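D-alanyl-D-alanine carboxypeptidase (Enterococcus faecalis V583, PDB 5ZHF) removes the C-terminal D-alanine from peptidoglycan-derived pentapeptides as a zinc-dependent carboxypeptidase, probably contributing to vancomycin resistance. Local coordinates at residues Q78-A83 with Y161-E166; T182-V187 with L212-N217. All blocks are in the same frame, centred on the assembly; numbering follows the deposited sequence.

Interaction 1 (78-83 with 161-166) and interaction 2 (182-187 with 212-217) join different pairs of elements and do not touch. Their centres are 23 Å apart and their nearest atoms about 13 Å. Interaction 1 is buried. Two helices meet there through two leucines, an alanine and a tryptophan ring, and no hydrogen bond crosses between them. Interaction 2 is only partly buried. The short helix 182-185 meets the last helix, 212-218, with isoleucine and threonine methyl groups set against two glutamates and one water bridging the segments. The charges of these glutamates are met by basic residues outside both segments. Interaction 1 closes along the chain before interaction 2 opens.

Interaction 1. Residues Q78-A83 with Y161-E166; sequences QDLFDA and YRWLDE
W163 reaches the helix of L80 and A83 because its CG lies anti to the backbone N (chi1 -174°). The indole therefore projects across the gap, its six-membered ring leading. L80 has the same first torsion, chi1 -178°, and its side chain lies alongside W163, pointing the opposite way. CG of L80 lies in the plane of the indole, at its edge, 4.0 Å from W163 CZ3. CD2 of L80 also touches CZ3. This methyl meets CD2 of L164 at 3.9 Å, and the two leucine side chains are nearly perpendicular.

A83 meets the same six-membered ring at CZ2 and CH2. Its CB is 3.9 Å from W163 CZ2. Backbone atoms take part too: L80 O lies 3.5 Å from W163 CH2, and A83 C lies 3.7 Å from W163 CZ2. Both stand obliquely to the ring. No hydrogen bond crosses the contact. The indole NE1 instead donates to D87, just beyond the end of helix 74-86, which ties W163 to that region by a polar bond as well. F171 covers L80 and A83 from a loop.

The axes of the two short helical segments come no closer than 11.7 Å and run at 124° to each other. The large indole spans much of this separation. L164 also touches Y194 of strand 193-196, and the L164 side chain is about 11 Å from the zinc ion. The contact is helix-helix packing within the M15 peptidase fold, joining helix 74-86 to helix 157-167 beside the strand that carries the zinc ligand H193.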
loop_
_atom_site.group_PDB
_atom_site.type_symbol
_atom_site.label_atom_id
_atom_site.label_comp_id
_atom_site.label_asym_id
_atom_site.label_seq_id
_atom_site.Cartn_x
_atom_site.Cartn_y
_atom_site.Cartn_z
ATOM N N GLN A 78 6.456 -1.974 -13.423
ATOM C CA GLN A 78 6.945 -2.972 -14.385
ATOM C C GLN A 78 8.404 -3.299 -14.128
ATOM O O GLN A 78 8.787 -4.472 -14.101
ATOM C CB GLN A 78 6.735 -2.498 -15.831
ATOM C CG GLN A 78 7.057 -3.571 -16.873
ATOM C CD GLN A 78 6.119 -4.778 -16.818
ATOM O OE1 GLN A 78 4.894 -4.638 -16.913
ATOM N NE2 GLN A 78 6.695 -5.981 -16.647
ATOM N N ASP A 79 9.232 -2.271 -13.910
ATOM C CA ASP A 79 10.641 -2.520 -13.586
ATOM C C ASP A 79 10.807 -3.342 -12.315
ATOM O O ASP A 79 11.672 -4.232 -12.243
ATOM C CB ASP A 79 11.415 -1.224 -13.421
ATOM C CG ASP A 79 11.618 -0.474 -14.724
ATOM O OD1 ASP A 79 11.413 -1.020 -15.827
ATOM O OD2 ASP A 79 11.995 0.706 -14.615
ATOM N N LEU A 80 9.984 -3.052 -11.311
ATOM C CA LEU A 80 10.011 -3.780 -10.056
ATOM C C LEU A 80 9.684 -5.279 -10.294
ATOM O O LEU A 80 10.403 -6.160 -9.811
ATOM C CB LEU A 80 9.054 -3.171 -9.054
ATOM C CG LEU A 80 9.062 -3.850 -7.686
ATOM C CD1 LEU A 80 8.832 -2.873 -6.559
ATOM C CD2 LEU A 80 8.051 -4.986 -7.589
ATOM N N PHE A 81 8.607 -5.521 -11.026
ATOM C CA PHE A 81 8.186 -6.901 -11.303
ATOM C C PHE A 81 9.215 -7.650 -12.146
ATOM O O PHE A 81 9.552 -8.818 -11.844
ATOM C CB PHE A 81 6.784 -6.955 -11.931
ATOM C CG PHE A 81 5.673 -7.005 -10.916
ATOM C CD1 PHE A 81 5.611 -6.106 -9.881
ATOM C CD2 PHE A 81 4.680 -7.965 -11.003
ATOM C CE1 PHE A 81 4.598 -6.140 -8.938
ATOM C CE2 PHE A 81 3.653 -7.999 -10.073
ATOM C CZ PHE A 81 3.618 -7.114 -9.030
ATOM N N ASP A 82 9.753 -6.968 -13.156
ATOM C CA ASP A 82 10.820 -7.540 -13.970
ATOM C C ASP A 82 12.030 -7.958 -13.130
ATOM O O ASP A 82 12.581 -9.044 -13.338
ATOM C CB ASP A 82 11.281 -6.549 -15.043
ATOM C CG ASP A 82 10.283 -6.363 -16.173
ATOM O OD1 ASP A 82 9.278 -7.086 -16.269
ATOM O OD2 ASP A 82 10.541 -5.465 -17.003
ATOM N N ALA A 83 12.431 -7.104 -12.175
ATOM C CA ALA A 83 13.578 -7.373 -11.301
ATOM C C ALA A 83 13.312 -8.522 -10.344
ATOM O O ALA A 83 14.193 -9.367 -10.117
ATOM C CB ALA A 83 13.949 -6.120 -10.493
ATOM N N TYR A 161 7.446 -10.963 0.136
ATOM C CA TYR A 161 7.483 -9.873 1.113
ATOM C C TYR A 161 8.909 -9.511 1.500
ATOM O O TYR A 161 9.256 -8.325 1.603
ATOM C CB TYR A 161 6.655 -10.182 2.364
ATOM C CG TYR A 161 5.200 -10.499 2.121
ATOM C CD1 TYR A 161 4.488 -9.938 1.046
ATOM C CD2 TYR A 161 4.501 -11.341 2.984
ATOM C CE1 TYR A 161 3.149 -10.206 0.848
ATOM C CE2 TYR A 161 3.168 -11.627 2.768
ATOM C CZ TYR A 161 2.493 -11.053 1.705
ATOM O OH TYR A 161 1.164 -11.343 1.496
ATOM N N ARG A 162 9.751 -10.526 1.665
ATOM C CA ARG A 162 11.160 -10.306 1.950
ATOM C C ARG A 162 11.869 -9.598 0.798
ATOM O O ARG A 162 12.612 -8.642 1.028
ATOM C CB ARG A 162 11.860 -11.619 2.310
ATOM C CG ARG A 162 13.305 -11.405 2.731
ATOM C CD ARG A 162 13.955 -12.712 3.111
ATOM N NE ARG A 162 13.989 -13.644 1.995
ATOM C CZ ARG A 162 14.531 -14.857 2.050
ATOM N NH1 ARG A 162 15.104 -15.292 3.174
ATOM N NH2 ARG A 162 14.506 -15.638 0.971
ATOM N N TRP A 163 11.620 -10.032 -0.446
ATOM C CA TRP A 163 12.246 -9.420 -1.591
ATOM C C TRP A 163 11.817 -7.956 -1.699
ATOM O O TRP A 163 12.646 -7.077 -1.973
ATOM C CB TRP A 163 11.928 -10.180 -2.881
ATOM C CG TRP A 163 12.689 -9.659 -4.065
ATOM C CD1 TRP A 163 13.879 -10.133 -4.545
ATOM C CD2 TRP A 163 12.340 -8.537 -4.892
ATOM N NE1 TRP A 163 14.278 -9.405 -5.626
ATOM C CE2 TRP A 163 13.370 -8.399 -5.849
ATOM C CE3 TRP A 163 11.250 -7.647 -4.930
ATOM C CZ2 TRP A 163 13.348 -7.418 -6.831
ATOM C CZ3 TRP A 163 11.245 -6.646 -5.897
ATOM C CH2 TRP A 163 12.281 -6.548 -6.836
ATOM N N LEU A 164 10.522 -7.703 -1.503
ATOM C CA LEU A 164 10.025 -6.327 -1.608
ATOM C C LEU A 164 10.687 -5.433 -0.541
ATOM O O LEU A 164 11.107 -4.280 -0.836
ATOM C CB LEU A 164 8.517 -6.302 -1.443
ATOM C CG LEU A 164 7.757 -6.880 -2.624
ATOM C CD1 LEU A 164 6.317 -7.148 -2.245
ATOM C CD2 LEU A 164 7.853 -6.006 -3.874
ATOM N N ASP A 165 10.750 -5.940 0.683
ATOM C CA ASP A 165 11.339 -5.182 1.799
ATOM C C ASP A 165 12.737 -4.720 1.443
ATOM O O ASP A 165 13.116 -3.564 1.707
ATOM C CB ASP A 165 11.353 -6.022 3.094
ATOM C CG ASP A 165 12.025 -5.289 4.265
ATOM O OD1 ASP A 165 11.394 -4.368 4.841
ATOM O OD2 ASP A 165 13.188 -5.621 4.582
ATOM N N GLU A 166 13.510 -5.619 0.847
ATOM C CA GLU A 166 14.926 -5.387 0.566
ATOM C C GLU A 166 15.198 -4.657 -0.753
ATOM O O GLU A 166 16.305 -4.141 -0.959
ATOM C CB GLU A 166 15.660 -6.744 0.615
ATOM C CG GLU A 166 15.596 -7.363 2.008
ATOM C CD GLU A 166 16.036 -8.827 2.082
ATOM O OE1 GLU A 166 16.460 -9.377 1.079
ATOM O OE2 GLU A 166 15.917 -9.425 3.174
#

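Interaction 2. Residues T182-V187 with L212-N217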
loop_
_atom_site.group_PDB
_atom_site.type_symbol
_atom_site.label_atom_id
_atom_site.label_comp_id
_atom_site.label_asym_id
_atom_site.label_seq_id
_atom_site.Cartn_x
_atom_site.Cartn_y
_atom_site.Cartn_z
ATOM N N THR A 182 3.989 1.277 13.730
ATOM C CA THR A 182 2.511 1.240 13.892
ATOM C C THR A 182 1.992 2.401 14.750
ATOM O O THR A 182 0.888 2.906 14.519
ATOM C CB THR A 182 2.005 -0.119 14.446
ATOM O OG1 THR A 182 2.528 -0.336 15.765
ATOM C CG2 THR A 182 2.409 -1.277 13.536
ATOM N N GLU A 183 2.820 2.858 15.697
ATOM C CA GLU A 183 2.463 3.955 16.585
ATOM C C GLU A 183 2.500 5.348 15.912
ATOM O O GLU A 183 1.996 6.330 16.469
ATOM C CB GLU A 183 3.335 3.902 17.852
ATOM C CG GLU A 183 3.129 2.615 18.662
ATOM C CD GLU A 183 3.991 2.505 19.924
ATOM O OE1 GLU A 183 5.024 3.198 20.023
ATOM O OE2 GLU A 183 3.636 1.694 20.821
ATOM N N ILE A 184 3.077 5.434 14.710
ATOM C CA ILE A 184 3.085 6.653 13.940
ATOM C C ILE A 184 2.080 6.544 12.782
ATOM O O ILE A 184 1.262 7.448 12.592
ATOM C CB ILE A 184 4.516 6.979 13.447
ATOM C CG1 ILE A 184 5.421 7.307 14.645
ATOM C CG2 ILE A 184 4.485 8.141 12.465
ATOM C CD1 ILE A 184 6.898 7.183 14.360
ATOM N N THR A 185 2.102 5.434 12.049
ATOM C CA THR A 185 1.213 5.270 10.878
ATOM C C THR A 185 -0.256 5.001 11.239
ATOM O O THR A 185 -1.158 5.283 10.442
ATOM C CB THR A 185 1.642 4.091 9.977
ATOM O OG1 THR A 185 1.522 2.865 10.709
ATOM C CG2 THR A 185 3.032 4.274 9.468
ATOM N N GLY A 186 -0.481 4.430 12.418
ATOM C CA GLY A 186 -1.787 3.965 12.822
ATOM C C GLY A 186 -2.244 2.675 12.165
ATOM O O GLY A 186 -3.412 2.302 12.286
ATOM N N VAL A 187 -1.326 1.968 11.504
ATOM C CA VAL A 187 -1.685 0.798 10.714
ATOM C C VAL A 187 -0.798 -0.368 11.121
ATOM O O VAL A 187 0.404 -0.208 11.343
ATOM C CB VAL A 187 -1.550 1.119 9.197
ATOM C CG1 VAL A 187 -1.936 -0.089 8.346
ATOM C CG2 VAL A 187 -2.415 2.331 8.838
ATOM N N LEU A 212 6.547 7.192 5.967
ATOM C CA LEU A 212 6.300 8.372 5.168
ATOM C C LEU A 212 5.998 9.624 6.017
ATOM O O LEU A 212 6.526 10.710 5.750
ATOM C CB LEU A 212 5.162 8.111 4.187
ATOM C CG LEU A 212 4.863 9.247 3.201
ATOM C CD1 LEU A 212 6.091 9.657 2.392
ATOM C CD2 LEU A 212 3.696 8.853 2.301
ATOM N N GLU A 213 5.183 9.450 7.047
ATOM C CA GLU A 213 4.836 10.554 7.934
ATOM C C GLU A 213 6.071 11.234 8.540
ATOM O O GLU A 213 6.137 12.472 8.578
ATOM C CB GLU A 213 3.910 10.081 9.045
ATOM C CG GLU A 213 2.483 9.822 8.623
ATOM C CD GLU A 213 2.220 8.431 8.042
ATOM O OE1 GLU A 213 3.175 7.602 7.895
ATOM O OE2 GLU A 213 1.043 8.179 7.717
ATOM N N GLU A 214 7.022 10.426 9.010
ATOM C CA GLU A 214 8.295 10.921 9.582
ATOM C C GLU A 214 9.110 11.662 8.548
ATOM O O GLU A 214 9.647 12.746 8.830
ATOM C CB GLU A 214 9.147 9.764 10.107
ATOM C CG GLU A 214 8.623 9.105 11.353
ATOM C CD GLU A 214 9.471 7.907 11.760
ATOM O OE1 GLU A 214 9.605 6.972 10.950
ATOM O OE2 GLU A 214 10.015 7.897 12.882
ATOM N N TYR A 215 9.202 11.078 7.347
ATOM C CA TYR A 215 9.946 11.691 6.258
ATOM C C TYR A 215 9.405 13.082 5.939
ATOM O O TYR A 215 10.174 14.052 5.813
ATOM C CB TYR A 215 9.879 10.814 5.007
ATOM C CG TYR A 215 10.637 11.369 3.833
ATOM C CD1 TYR A 215 12.027 11.349 3.813
ATOM C CD2 TYR A 215 9.970 11.920 2.743
ATOM C CE1 TYR A 215 12.726 11.838 2.738
ATOM C CE2 TYR A 215 10.669 12.431 1.668
ATOM C CZ TYR A 215 12.043 12.369 1.670
ATOM O OH TYR A 215 12.766 12.846 0.618
ATOM N N LEU A 216 8.090 13.168 5.793
ATOM C CA LEU A 216 7.436 14.429 5.466
ATOM C C LEU A 216 7.580 15.439 6.595
ATOM O O LEU A 216 7.841 16.602 6.328
ATOM C CB LEU A 216 5.965 14.231 5.117
ATOM C CG LEU A 216 5.753 13.411 3.838
ATOM C CD1 LEU A 216 4.277 13.113 3.647
ATOM C CD2 LEU A 216 6.372 14.087 2.612
ATOM N N ASN A 217 7.423 14.984 7.840
ATOM C CA ASN A 217 7.591 15.856 9.014
ATOM C C ASN A 217 9.014 16.423 9.053
ATOM O O ASN A 217 9.192 17.632 9.233
ATOM C CB ASN A 217 7.245 15.102 10.309
ATOM C CG ASN A 217 7.363 15.977 11.554
ATOM O OD1 ASN A 217 6.573 16.899 11.754
ATOM N ND2 ASN A 217 8.349 15.687 12.394
HETATM O O HOH W 1 -0.620 6.021 7.683
#
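T185 and E213 are the closest backbone neighbours across this contact, with their CA atoms 7.1 Å apart. The first segment is the short helix 182-185 and the turn that ends it. G186 leaves helical geometry with positive phi (75°). An ST turn closes the helix, starting at T185: V187 N donates to T185 OG1 at 3.1 Å, with an N-H...O angle of 154°. The second segment belongs to helix 212-218, the last helix of the chain.

The side chains of I184 and E213 lie alongside each other, pointing opposite ways. CG2 of I184 lies 4.0 Å from E213 CB. The side chains of I184 and E214 cross roughly at right angles, and CD1 of I184 comes 3.5 Å from E214 OE2. The other oxygen, OE1, has a salt bridge to K181, just before helix 182-185, so this charge also links the two elements.

E213 bends at chi2 (85°), which turns its carboxylate toward T185. CG2 of T185 lies 3.7 Å from E213 OE1. R176 forms a salt bridge with E213 OE2, and N47 donates a hydrogen bond to the same oxygen. The turn leads in sequence toward E190, the probable proton donor/acceptor of the active site. One water bridges the segments, donating to T185 O at 2.9 Å and to E213 OE2 at 2.7 Å.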